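Local coordinates for protein, Family 18 Chitinase (Crocus vernus, PDB 3SIM) that probably hydrolyses chitin, as a plant family 18 glycosyl hydrolase built on a TIM barrel, at residues Ala97-Trp102 / Ala138-Arg143; Asn105-Leu110 / Gly142-Thr147; Ile122-Glu127 / Ala157-Phe162; Ser34-Tyr39 / Gly50-Phe55; Val20-His25 / Pro74-Ala79. All coordinates share one frame; numbering follows the deposited sequence.

Interaction 1 (Ala97-Trp102 / Ala138-Arg143); sequences ASVDSW and AECIGR
R143 reaches D100 because its chain leaves CB extended and then bends at chi3 (59°), which carries the guanidinium over to the first turn of helix 99-116. D100 starts off away from helix 134-150, yet with CG placed beside its own backbone N the carboxylate comes back to the interface. The salt bridge falls on a single oxygen. R143 NH2 lies 2.8 Å from D100 OD1, nearly in line with the C-O bond, while R143 NH1 stands 3.1 Å from that same OD1, on the anti side and out of the carboxylate plane. OD1 is in the guanidinium plane; both nitrogens fork onto this one atom, and the two flat groups are turned 71° apart. CG1 of V99 packs 3.5 Å from NH2 of R143. A leucine in place of R143 would probably leave the D100 carboxylate without its positive mate and CG1 of V99 without that neighbour.

Both helices belong to the outer layer of the TIM barrel, and S98 holds the N-cap position of helix 99-116, with its OG hydrogen-bonded to S101 OG. Deeper in, C140 touches both V99 and W102: its SG is 4.2 Å from V99 CG2, and its CB is 3.7 Å from W102 CE3. SG also makes a sulfur-aromatic contact, 4.6 Å from the centroid of the five-membered ring of W102 and 41° off the ring normal. At the far end of the indole, W102 CH2 meets I141 CD1 at 4.1 Å, whereas NE1 is hydrogen-bonded to D38.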
# COMPACT_ATOMS: atom_id res chain seq x y z
N ALA A 97 -7.52 20.69 8.59
CA ALA A 97 -8.04 21.98 9.04
C ALA A 97 -9.42 22.33 8.45
O ALA A 97 -10.26 22.84 9.12
CB ALA A 97 -7.06 23.05 8.85
N SER A 98 -9.59 22.02 7.17
CA SER A 98 -10.86 21.94 6.49
C SER A 98 -10.70 20.96 5.34
O SER A 98 -9.64 20.78 4.90
CB SER A 98 -11.30 23.28 5.91
OG SER A 98 -10.42 23.78 4.98
N VAL A 99 -11.80 20.43 4.85
CA VAL A 99 -11.73 19.54 3.72
C VAL A 99 -11.16 20.25 2.47
O VAL A 99 -10.33 19.69 1.81
CB VAL A 99 -13.08 18.92 3.41
CG1 VAL A 99 -13.05 18.23 2.15
CG2 VAL A 99 -13.52 17.99 4.52
N ASP A 100 -11.65 21.45 2.20
CA ASP A 100 -11.30 22.18 1.01
C ASP A 100 -9.83 22.51 1.05
O ASP A 100 -9.18 22.34 0.09
CB ASP A 100 -12.10 23.49 0.87
CG ASP A 100 -13.53 23.33 0.29
OD1 ASP A 100 -13.91 22.33 -0.30
OD2 ASP A 100 -14.30 24.24 0.42
N SER A 101 -9.33 23.00 2.18
CA SER A 101 -7.93 23.35 2.31
C SER A 101 -6.95 22.18 2.24
O SER A 101 -5.97 22.29 1.62
CB SER A 101 -7.66 24.28 3.50
OG SER A 101 -7.73 23.62 4.68
N TRP A 102 -7.28 21.07 2.87
CA TRP A 102 -6.48 19.84 2.80
C TRP A 102 -6.38 19.29 1.38
O TRP A 102 -5.34 19.14 0.90
CB TRP A 102 -7.02 18.75 3.75
CG TRP A 102 -6.09 17.65 3.95
CD1 TRP A 102 -5.20 17.51 4.96
CD2 TRP A 102 -5.93 16.50 3.13
NE1 TRP A 102 -4.54 16.36 4.83
CE2 TRP A 102 -4.94 15.73 3.71
CE3 TRP A 102 -6.53 16.04 1.96
CZ2 TRP A 102 -4.51 14.56 3.15
CZ3 TRP A 102 -6.08 14.85 1.42
CH2 TRP A 102 -5.09 14.14 2.02
N ALA A 138 -13.07 10.38 4.60
CA ALA A 138 -13.64 9.89 3.37
C ALA A 138 -13.71 10.95 2.25
O ALA A 138 -13.37 10.67 1.17
CB ALA A 138 -15.00 9.27 3.62
N GLU A 139 -14.16 12.13 2.61
CA GLU A 139 -14.25 13.26 1.73
C GLU A 139 -12.90 13.78 1.22
O GLU A 139 -12.79 13.93 0.08
CB GLU A 139 -14.97 14.43 2.37
CG GLU A 139 -16.43 14.45 2.31
CD GLU A 139 -17.06 15.63 3.09
OE1 GLU A 139 -16.74 16.80 2.82
OE2 GLU A 139 -17.87 15.33 3.98
N CYS A 140 -11.91 13.94 2.09
CA CYS A 140 -10.59 14.37 1.71
C CYS A 140 -9.93 13.37 0.72
O CYS A 140 -9.52 13.76 -0.33
CB CYS A 140 -9.70 14.51 2.95
SG CYS A 140 -9.87 15.96 4.01
N ILE A 141 -9.87 12.10 1.10
CA ILE A 141 -9.30 11.09 0.26
C ILE A 141 -10.08 10.85 -1.04
O ILE A 141 -9.49 10.71 -2.05
CB ILE A 141 -9.03 9.75 0.99
CG1 ILE A 141 -8.26 9.99 2.28
CG2 ILE A 141 -8.35 8.74 0.09
CD1 ILE A 141 -6.92 10.49 2.09
N GLY A 142 -11.39 10.80 -0.93
CA GLY A 142 -12.24 10.61 -2.09
C GLY A 142 -12.07 11.74 -3.10
O GLY A 142 -11.81 11.45 -4.21
N ARG A 143 -12.10 12.99 -2.67
CA ARG A 143 -11.85 14.11 -3.56
C ARG A 143 -10.44 14.08 -4.17
O ARG A 143 -10.31 14.25 -5.31
CB ARG A 143 -12.16 15.47 -2.91
CG ARG A 143 -13.64 15.79 -2.83
CD ARG A 143 -13.97 17.04 -2.02
NE ARG A 143 -13.36 18.25 -2.51
CZ ARG A 143 -13.50 19.44 -1.96
NH1 ARG A 143 -12.88 20.46 -2.49
NH2 ARG A 143 -14.22 19.60 -0.89

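Interaction 2 (Asn105-Leu110 / Gly142-Thr147); sequences NAVTSL and GRLITT
L144 does most of the apolar work against A106, V107 and L110, presenting three different carbons to them. Its CG is anti to the backbone N (chi1 -153°), which turns the branched end from beside its helix toward helix 99-116. There CG meets A106 CB at 4.1 Å, CD1 lies 3.8 Å from L110 CD1, the two side chains crossing at about a right angle, and CD2 is 4.0 Å from V107 CG2, the L144 and V107 side chains sliding past each other in opposite directions. T147 approaches chiefly with its methyl: CG2 is 3.9 Å from V107 CG2 and nearly as close to V107 CG1, so the valine fork straddles it.

No hydrogen bond joins the two segments. S109 OG donates to N105 O over 2.8 Å, tilted from the carbonyl plane, and T146 OG1 bonds to G142 O at 3.1 Å, from above the carbonyl plane. S109 OG also meets F52 N, while the N105 amide reaches K51 and N49.

The short axes approach to 9.9 Å with a crossing angle of -42°, their N-to-C directions running the same general way. L110 and L144 both also touch L82 of strand 76-83. Consecutive helices packed side by side through aliphatic residues, with a barrel strand beneath them, are typical of the outer layer of a TIM barrel.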
# COMPACT_ATOMS: atom_id res chain seq x y z
N ASN A 105 -4.14 21.53 -0.93
CA ASN A 105 -2.74 21.27 -0.63
C ASN A 105 -2.24 19.89 -1.12
O ASN A 105 -1.18 19.80 -1.66
CB ASN A 105 -2.41 21.44 0.85
CG ASN A 105 -2.54 22.91 1.35
OD1 ASN A 105 -2.33 23.82 0.64
ND2 ASN A 105 -2.87 23.05 2.59
N ALA A 106 -3.05 18.86 -0.92
CA ALA A 106 -2.76 17.51 -1.32
C ALA A 106 -2.63 17.33 -2.85
O ALA A 106 -1.69 16.76 -3.29
CB ALA A 106 -3.82 16.57 -0.74
N VAL A 107 -3.57 17.87 -3.60
CA VAL A 107 -3.53 17.85 -5.03
C VAL A 107 -2.28 18.58 -5.56
O VAL A 107 -1.60 18.05 -6.33
CB VAL A 107 -4.87 18.36 -5.73
CG1 VAL A 107 -4.75 18.40 -7.19
CG2 VAL A 107 -6.09 17.52 -5.36
N THR A 108 -1.97 19.76 -5.07
CA THR A 108 -0.79 20.46 -5.55
C THR A 108 0.53 19.72 -5.26
O THR A 108 1.25 19.41 -6.13
CB THR A 108 -0.73 21.86 -4.94
OG1 THR A 108 -1.86 22.61 -5.34
CG2 THR A 108 0.53 22.55 -5.33
N SER A 109 0.74 19.34 -4.02
CA SER A 109 1.93 18.65 -3.56
C SER A 109 2.16 17.24 -4.14
O SER A 109 3.21 16.91 -4.47
CB SER A 109 1.98 18.66 -2.01
OG SER A 109 0.95 18.01 -1.44
N LEU A 110 1.13 16.43 -4.18
CA LEU A 110 1.13 15.08 -4.78
C LEU A 110 1.27 15.07 -6.29
O LEU A 110 1.96 14.29 -6.79
CB LEU A 110 0.01 14.23 -4.26
CG LEU A 110 0.09 13.83 -2.78
CD1 LEU A 110 -1.14 13.16 -2.34
CD2 LEU A 110 1.30 13.02 -2.44
N GLY A 142 -11.39 10.80 -0.93
CA GLY A 142 -12.24 10.61 -2.09
C GLY A 142 -12.07 11.74 -3.10
O GLY A 142 -11.81 11.45 -4.21
N ARG A 143 -12.10 12.99 -2.67
CA ARG A 143 -11.85 14.11 -3.56
C ARG A 143 -10.44 14.08 -4.17
O ARG A 143 -10.31 14.25 -5.31
CB ARG A 143 -12.16 15.47 -2.91
CG ARG A 143 -13.64 15.79 -2.83
CD ARG A 143 -13.97 17.04 -2.02
NE ARG A 143 -13.36 18.25 -2.51
CZ ARG A 143 -13.50 19.44 -1.96
NH1 ARG A 143 -12.88 20.46 -2.49
NH2 ARG A 143 -14.22 19.60 -0.89
N LEU A 144 -9.42 13.75 -3.39
CA LEU A 144 -8.07 13.63 -3.90
C LEU A 144 -7.93 12.58 -5.01
O LEU A 144 -7.45 12.92 -6.01
CB LEU A 144 -7.16 13.15 -2.78
CG LEU A 144 -5.67 13.44 -2.69
CD1 LEU A 144 -4.84 12.38 -1.96
CD2 LEU A 144 -4.99 13.99 -3.91
N ILE A 145 -8.37 11.36 -4.81
CA ILE A 145 -8.26 10.35 -5.83
C ILE A 145 -9.05 10.73 -7.10
O ILE A 145 -8.52 10.67 -8.13
CB ILE A 145 -8.70 9.00 -5.30
CG1 ILE A 145 -7.80 8.57 -4.15
CG2 ILE A 145 -8.79 7.97 -6.42
CD1 ILE A 145 -8.33 7.50 -3.35
N THR A 146 -10.26 11.19 -6.92
CA THR A 146 -11.17 11.54 -7.99
C THR A 146 -10.52 12.65 -8.85
O THR A 146 -10.42 12.48 -10.02
CB THR A 146 -12.59 11.98 -7.47
OG1 THR A 146 -13.27 10.91 -6.84
CG2 THR A 146 -13.41 12.46 -8.60
N THR A 147 -9.98 13.67 -8.20
CA THR A 147 -9.30 14.76 -8.90
C THR A 147 -8.05 14.36 -9.67
O THR A 147 -7.89 14.74 -10.77
CB THR A 147 -8.88 15.93 -7.94
OG1 THR A 147 -10.02 16.49 -7.35
CG2 THR A 147 -8.15 17.02 -8.67

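Interaction 3 (Ile122-Glu127 / Ala157-Phe162); sequences IDIDYE and ASISPF
D123 points to the same side of the sheet as S158, and its carboxylate lies among serine hydroxyls. CB is in plain contact with S158 OG at 3.2 Å. CG stands anti to the backbone N (chi1 170°), which lays the carboxylate along the neighbouring strand. OD1 then accepts from S160 OG at 2.7 Å, on its syn side, and sits 3.0 Å from S158 OG, a bond left unsettled, since that hydroxyl could donate elsewhere instead. OD2 is hydrogen-bonded to S81 OG and stays 3.1 Å from S160 OG.

The strands are parallel neighbours of the barrel, closing the beta-alpha-beta unit that runs through helix 134-150. Their short axes lie 4.6 Å apart at 17°, and the backbone bonds S158 N to I122 O, I124 N to S158 O and S160 N to I124 O fix the register. On the opposite face I122 CD1 presses against A157 CB at 3.4 Å, tighter than usual contact, while I124 CG1 meets I159 CG2 at 4.0 Å. Past the strand ends, E127 CD stands at the edge of the F162 ring, 3.6 Å from CE1, with carboxylate and ring planes 76° apart.

D123, D125 and E127 match the D-x-D-x-E end of the family 18 signature, in which the glutamate is the usual general acid. The serine hydroxyls probably fix the rotation of the D123 carboxylate, consistent with a second-shell place behind D125 and E127.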
# COMPACT_ATOMS: atom_id res chain seq x y z
N ILE A 122 -1.45 5.86 -6.57
CA ILE A 122 -1.32 6.04 -5.12
C ILE A 122 -1.97 4.93 -4.26
O ILE A 122 -2.81 4.20 -4.71
CB ILE A 122 -1.71 7.44 -4.58
CG1 ILE A 122 -3.19 7.59 -4.31
CG2 ILE A 122 -1.28 8.50 -5.48
CD1 ILE A 122 -3.97 7.20 -5.35
N ASP A 123 -1.54 4.85 -3.03
CA ASP A 123 -2.06 3.93 -2.04
C ASP A 123 -2.38 4.71 -0.75
O ASP A 123 -1.67 5.58 -0.38
CB ASP A 123 -1.10 2.78 -1.74
CG ASP A 123 -1.54 1.91 -0.51
OD1 ASP A 123 -2.65 1.40 -0.45
OD2 ASP A 123 -0.79 1.83 0.41
N ILE A 124 -3.44 4.32 -0.09
CA ILE A 124 -3.82 5.00 1.12
C ILE A 124 -3.54 4.19 2.38
O ILE A 124 -4.09 3.15 2.56
CB ILE A 124 -5.30 5.43 1.12
CG1 ILE A 124 -5.71 6.03 -0.24
CG2 ILE A 124 -5.59 6.25 2.28
CD1 ILE A 124 -5.00 7.24 -0.63
N ASP A 125 -2.62 4.65 3.19
CA ASP A 125 -2.20 3.96 4.41
C ASP A 125 -2.17 4.80 5.72
O ASP A 125 -1.27 4.70 6.48
CB ASP A 125 -0.92 3.13 4.21
CG ASP A 125 -0.53 2.24 5.49
OD1 ASP A 125 0.61 2.23 5.83
OD2 ASP A 125 -1.39 1.66 6.12
N TYR A 126 -3.14 5.67 5.93
CA TYR A 126 -3.33 6.27 7.23
C TYR A 126 -3.86 5.21 8.24
O TYR A 126 -4.69 4.42 7.92
CB TYR A 126 -4.20 7.48 7.17
CG TYR A 126 -3.60 8.67 6.55
CD1 TYR A 126 -2.82 9.53 7.29
CD2 TYR A 126 -3.85 8.98 5.23
CE1 TYR A 126 -2.26 10.63 6.72
CE2 TYR A 126 -3.33 10.08 4.66
CZ TYR A 126 -2.52 10.91 5.39
OH TYR A 126 -2.01 11.98 4.79
N GLU A 127 -3.30 5.20 9.43
CA GLU A 127 -3.62 4.24 10.47
C GLU A 127 -4.12 4.79 11.87
O GLU A 127 -4.40 4.05 12.78
CB GLU A 127 -2.48 3.21 10.59
CG GLU A 127 -2.06 2.51 9.26
CD GLU A 127 -1.01 1.41 9.40
OE1 GLU A 127 -0.49 1.19 10.46
OE2 GLU A 127 -0.70 0.75 8.45
N ALA A 157 -5.60 3.59 -8.00
CA ALA A 157 -5.58 3.78 -6.57
C ALA A 157 -6.02 2.55 -5.73
O ALA A 157 -6.93 1.87 -6.08
CB ALA A 157 -6.37 4.96 -6.20
N SER A 158 -5.33 2.37 -4.61
CA SER A 158 -5.54 1.32 -3.63
C SER A 158 -5.67 1.85 -2.17
O SER A 158 -5.20 2.89 -1.84
CB SER A 158 -4.39 0.32 -3.65
OG SER A 158 -3.17 0.92 -3.36
N ILE A 159 -6.27 1.03 -1.34
CA ILE A 159 -6.35 1.27 0.10
C ILE A 159 -5.76 0.09 0.88
O ILE A 159 -5.80 -0.99 0.41
CB ILE A 159 -7.78 1.66 0.59
CG1 ILE A 159 -8.81 0.58 0.28
CG2 ILE A 159 -8.23 2.94 0.03
CD1 ILE A 159 -10.18 0.85 0.77
N SER A 160 -5.23 0.32 2.07
CA SER A 160 -4.64 -0.73 2.85
C SER A 160 -5.17 -0.85 4.29
O SER A 160 -4.46 -0.69 5.19
CB SER A 160 -3.09 -0.69 2.79
OG SER A 160 -2.56 -0.43 1.56
N PRO A 161 -6.44 -1.16 4.45
CA PRO A 161 -7.06 -1.30 5.76
C PRO A 161 -6.73 -2.59 6.56
O PRO A 161 -6.04 -3.47 6.12
CB PRO A 161 -8.56 -1.23 5.42
CG PRO A 161 -8.68 -1.80 4.22
CD PRO A 161 -7.40 -1.55 3.43
N PHE A 162 -7.24 -2.63 7.78
CA PHE A 162 -7.20 -3.76 8.69
C PHE A 162 -8.33 -3.56 9.72
O PHE A 162 -8.91 -2.52 9.75
CB PHE A 162 -5.81 -3.98 9.34
CG PHE A 162 -5.19 -2.74 9.89
CD1 PHE A 162 -4.47 -1.84 9.10
CD2 PHE A 162 -5.34 -2.43 11.21
CE1 PHE A 162 -3.94 -0.71 9.65
CE2 PHE A 162 -4.80 -1.29 11.72
CZ PHE A 162 -4.12 -0.45 10.93
O HOH W 1 -1.32 1.43 -5.03

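Interaction 4 (Ser34-Tyr39 / Gly50-Phe55); sequences SFAVDY and GKFNVF. With ACT (acetate ion), chain C.
V37 O is gripped by two N-H groups. N53 N comes from across the pair at 3.0 Å, almost straight (173°); Y39 N adds a weak bond that closes an inverse gamma turn centred on D38. The motif is a short antiparallel pairing of strand 53-54 with the end of barrel strand 28-37. V37 and N53 form a hydrogen-bonded pair, with V37 N returned to N53 O at 3.1 Å, and F55 N reaches F35 O at 2.9 Å beyond the non-hydrogen-bonded pair A36 and V54.

The N53 amide extends this past the strand end: ND2 donates to Y39 O at 3.1 Å and to OXT of an acetate ion, probably from the crystallisation liquor, at 3.2 Å. Putting a valine at N53 would probably leave Y39 O without that N-H and the Y39 backbone less firmly tied.

V37 CG2 packs 3.6 Å from F55 CD1, the two side chains crossing at about a right angle. Beyond the strand, D38, whose carboxylate bonds to Y126 and W102, lies alongside F52 in a CH-pi contact: D38 CB stands 4.0 Å from the F52 ring centroid, only 7° off the ring normal.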
# COMPACT_ATOMS: atom_id res chain seq x y z
N SER A 34 7.15 3.90 0.11
CA SER A 34 6.68 4.23 1.43
C SER A 34 7.62 5.11 2.26
O SER A 34 8.68 4.69 2.58
CB SER A 34 6.40 2.94 2.22
OG SER A 34 6.22 1.81 1.46
N PHE A 35 7.22 6.30 2.64
CA PHE A 35 5.95 6.94 2.45
C PHE A 35 6.08 8.45 2.06
O PHE A 35 7.08 9.05 2.25
CB PHE A 35 5.13 6.87 3.74
CG PHE A 35 4.78 5.49 4.20
CD1 PHE A 35 3.63 4.90 3.82
CD2 PHE A 35 5.61 4.80 5.04
CE1 PHE A 35 3.30 3.67 4.24
CE2 PHE A 35 5.28 3.54 5.48
CZ PHE A 35 4.13 2.98 5.08
N ALA A 36 5.02 8.99 1.52
CA ALA A 36 4.79 10.40 1.48
C ALA A 36 3.82 10.73 2.60
O ALA A 36 2.83 10.10 2.73
CB ALA A 36 4.24 10.83 0.18
N VAL A 37 4.19 11.71 3.42
CA VAL A 37 3.49 12.13 4.61
C VAL A 37 3.28 13.65 4.68
O VAL A 37 4.19 14.39 4.44
CB VAL A 37 4.21 11.66 5.92
CG1 VAL A 37 3.32 11.76 7.08
CG2 VAL A 37 4.74 10.29 5.85
N ASP A 38 2.10 14.08 5.07
CA ASP A 38 1.82 15.48 5.29
C ASP A 38 2.19 15.97 6.71
O ASP A 38 1.36 16.42 7.45
CB ASP A 38 0.40 15.88 4.89
CG ASP A 38 -0.71 15.11 5.65
OD1 ASP A 38 -0.52 13.99 6.06
OD2 ASP A 38 -1.72 15.72 5.85
N TYR A 39 3.47 15.82 7.01
CA TYR A 39 4.10 16.23 8.24
C TYR A 39 5.43 16.88 7.88
O TYR A 39 5.99 16.59 6.87
CB TYR A 39 4.32 15.04 9.18
CG TYR A 39 3.20 14.70 10.17
CD1 TYR A 39 3.42 14.73 11.55
CD2 TYR A 39 1.93 14.35 9.74
CE1 TYR A 39 2.41 14.43 12.42
CE2 TYR A 39 0.93 14.05 10.61
CZ TYR A 39 1.17 14.09 11.95
OH TYR A 39 0.19 13.77 12.80
N GLY A 50 -2.10 18.51 4.64
CA GLY A 50 -2.03 18.02 3.30
C GLY A 50 -0.89 18.50 2.39
O GLY A 50 -0.92 18.23 1.24
N LYS A 51 0.11 19.17 2.94
CA LYS A 51 1.30 19.41 2.19
C LYS A 51 2.29 18.25 2.30
O LYS A 51 3.01 18.17 3.22
CB LYS A 51 1.93 20.73 2.62
CG LYS A 51 1.06 21.95 2.44
CD LYS A 51 1.74 23.19 2.86
CE LYS A 51 0.90 24.38 2.79
NZ LYS A 51 0.59 24.89 1.49
N PHE A 52 2.31 17.38 1.32
CA PHE A 52 3.13 16.19 1.38
C PHE A 52 4.63 16.41 1.24
O PHE A 52 5.05 17.13 0.42
CB PHE A 52 2.57 15.17 0.40
CG PHE A 52 1.31 14.56 0.87
CD1 PHE A 52 1.33 13.43 1.68
CD2 PHE A 52 0.12 15.17 0.65
CE1 PHE A 52 0.18 12.90 2.17
CE2 PHE A 52 -1.03 14.67 1.15
CZ PHE A 52 -0.99 13.50 1.90
N ASN A 53 5.37 15.74 2.07
CA ASN A 53 6.79 15.57 2.01
C ASN A 53 7.20 14.11 1.74
O ASN A 53 6.46 13.24 2.03
CB ASN A 53 7.44 16.09 3.30
CG ASN A 53 7.50 17.59 3.36
OD1 ASN A 53 8.01 18.20 2.50
ND2 ASN A 53 6.96 18.15 4.38
N VAL A 54 8.36 13.90 1.15
CA VAL A 54 8.90 12.62 0.77
C VAL A 54 9.73 11.97 1.91
O VAL A 54 10.68 12.51 2.27
CB VAL A 54 9.75 12.75 -0.51
CG1 VAL A 54 10.62 11.57 -0.74
CG2 VAL A 54 8.89 13.01 -1.71
N PHE A 55 9.32 10.85 2.48
CA PHE A 55 10.06 10.23 3.58
C PHE A 55 10.91 8.99 3.28
O PHE A 55 11.60 8.50 4.09
CB PHE A 55 9.19 10.06 4.81
CG PHE A 55 8.86 11.34 5.51
CD1 PHE A 55 7.81 12.08 5.11
CD2 PHE A 55 9.60 11.80 6.57
CE1 PHE A 55 7.52 13.23 5.71
CE2 PHE A 55 9.28 12.96 7.19
CZ PHE A 55 8.25 13.68 6.75
C ACT C . 6.07 21.78 4.41
O ACT C . 5.20 22.48 4.99
OXT ACT C . 6.92 21.27 5.18
CH3 ACT C . 6.06 21.55 2.92
O HOH W 2 9.59 6.14 4.62

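Interaction 5 (Val20-His25 / Pro74-Ala79); sequences VPINPH and PNVRVA
I22 meets V76, and N75 meets N23, across a small contact between a loop and the start of a strand. The loop 20-25 leads toward barrel strand 28-37, and residues 74-79 open strand 76-83; those two strands are parallel neighbours in the TIM barrel, so the contact sits where the chain enters both. It covers 155 Å² in all and lies near the protein surface.

The apolar part belongs to I22. Its CD1 lies 4.1 Å from V76 CG2, and its CG2 is equally near that methyl, so the two branches of the isoleucine bracket one branch of the valine while the side chains cross at about a right angle. I22 CG2 also comes within 4.1 Å of N75 OD1, a van der Waals approach and nothing stronger. The same isoleucine touches F29 and F31 of strand 28-37 and I69 of helix 63-72, while V76 also touches F31, which ties this pair to the packing between the barrel wall and its helical layer.

The polar part rests on the N75 amide. CG stands between the backbone N and the carbonyl carbon (chi1 64°), and this turns the amide toward the loop. Its firmer partner is I26 O, just beyond the loop segment, so the side chain ties the chain just ahead of strand 28-37. Within the contact itself ND2 makes only a weak bond, 3.3 Å to N23 O, bent to 123° at the hydrogen, and P24 O stands farther off, 3.9 Å from N75 ND2.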
# COMPACT_ATOMS: atom_id res chain seq x y z
N VAL A 20 15.26 -6.50 -6.14
CA VAL A 20 14.09 -7.32 -6.01
C VAL A 20 13.79 -8.18 -7.25
O VAL A 20 13.61 -7.68 -8.28
CB VAL A 20 12.86 -6.48 -5.59
CG1 VAL A 20 11.64 -7.33 -5.50
CG2 VAL A 20 13.12 -5.78 -4.30
N PRO A 21 13.69 -9.48 -7.07
CA PRO A 21 13.34 -10.38 -8.17
C PRO A 21 11.97 -10.04 -8.79
O PRO A 21 10.99 -9.96 -8.12
CB PRO A 21 13.30 -11.76 -7.53
CG PRO A 21 13.47 -11.57 -6.13
CD PRO A 21 13.75 -10.19 -5.79
N ILE A 22 11.97 -9.84 -10.08
CA ILE A 22 10.80 -9.55 -10.84
C ILE A 22 10.54 -10.66 -11.88
O ILE A 22 11.26 -10.81 -12.81
CB ILE A 22 10.94 -8.16 -11.56
CG1 ILE A 22 11.10 -7.00 -10.55
CG2 ILE A 22 9.83 -7.93 -12.48
CD1 ILE A 22 11.64 -5.77 -11.10
N ASN A 23 9.45 -11.38 -11.67
CA ASN A 23 9.03 -12.43 -12.54
C ASN A 23 8.34 -11.87 -13.78
O ASN A 23 7.32 -11.29 -13.67
CB ASN A 23 8.07 -13.36 -11.81
CG ASN A 23 7.76 -14.65 -12.59
OD1 ASN A 23 7.77 -15.71 -12.03
ND2 ASN A 23 7.40 -14.53 -13.79
N PRO A 24 8.92 -12.11 -14.94
CA PRO A 24 8.47 -11.55 -16.21
C PRO A 24 7.08 -11.99 -16.70
O PRO A 24 6.54 -11.37 -17.54
CB PRO A 24 9.58 -11.95 -17.19
CG PRO A 24 10.12 -13.04 -16.65
CD PRO A 24 10.07 -12.95 -15.17
N HIS A 25 6.59 -13.09 -16.17
CA HIS A 25 5.25 -13.58 -16.43
C HIS A 25 4.11 -12.91 -15.65
O HIS A 25 3.01 -13.08 -16.01
CB HIS A 25 5.17 -15.10 -16.40
CG HIS A 25 6.07 -15.77 -17.39
ND1 HIS A 25 5.75 -15.91 -18.72
CD2 HIS A 25 7.31 -16.26 -17.25
CE1 HIS A 25 6.74 -16.50 -19.34
NE2 HIS A 25 7.70 -16.72 -18.48
N PRO A 74 8.80 -4.12 -18.61
CA PRO A 74 7.56 -3.55 -19.13
C PRO A 74 6.30 -3.84 -18.30
O PRO A 74 5.39 -3.16 -18.40
CB PRO A 74 7.44 -4.18 -20.50
CG PRO A 74 8.65 -4.78 -20.77
CD PRO A 74 9.43 -5.01 -19.57
N ASN A 75 6.34 -4.86 -17.48
CA ASN A 75 5.28 -5.19 -16.51
C ASN A 75 5.26 -4.36 -15.19
O ASN A 75 4.34 -4.46 -14.43
CB ASN A 75 5.24 -6.70 -16.25
CG ASN A 75 6.50 -7.22 -15.60
OD1 ASN A 75 7.51 -6.61 -15.64
ND2 ASN A 75 6.42 -8.36 -15.00
N VAL A 76 6.28 -3.55 -14.99
CA VAL A 76 6.42 -2.77 -13.79
C VAL A 76 5.79 -1.34 -13.82
O VAL A 76 6.09 -0.54 -14.63
CB VAL A 76 7.88 -2.71 -13.28
CG1 VAL A 76 8.02 -1.72 -12.18
CG2 VAL A 76 8.37 -4.07 -12.87
N ARG A 77 4.96 -1.06 -12.85
CA ARG A 77 4.49 0.27 -12.49
C ARG A 77 4.86 0.60 -11.04
O ARG A 77 5.10 -0.28 -10.27
CB ARG A 77 2.99 0.40 -12.62
CG ARG A 77 2.40 0.19 -13.96
CD ARG A 77 3.29 0.75 -14.93
NE ARG A 77 2.71 1.19 -16.16
CZ ARG A 77 3.10 0.76 -17.33
N VAL A 78 4.91 1.89 -10.72
CA VAL A 78 5.25 2.40 -9.41
C VAL A 78 4.23 3.37 -8.81
O VAL A 78 3.86 4.32 -9.42
CB VAL A 78 6.65 3.09 -9.40
CG1 VAL A 78 7.03 3.57 -7.99
CG2 VAL A 78 7.67 2.26 -10.04
N ALA A 79 3.83 3.13 -7.59
CA ALA A 79 2.91 3.98 -6.89
C ALA A 79 3.55 4.61 -5.61
O ALA A 79 4.65 4.29 -5.30
CB ALA A 79 1.68 3.27 -6.57

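In the fold
All five contacts belong to one TIM barrel. Interactions 1 and 2, with centres 8 Å apart, are successive levels of the same helix pair, 99-116 with 134-150. Interaction 3 lies inside, its centre about 5 Å from the chain centre, where the strands flanking helix 134-150 pair; I141 and I145 pack onto it. Interaction 4 joins these layers: D38 bonds to W102 and Y126, and F52 packs against L110. Interaction 5 is the most remote from interaction 1, with centres about 33 Å apart, yet meets interaction 3 through A79 and I122. Along the chain, interaction 4 falls between the two segments of interaction 5, whereas interactions 1 and 2 alternate with interaction 3, tying the signature strand to the helices outside it.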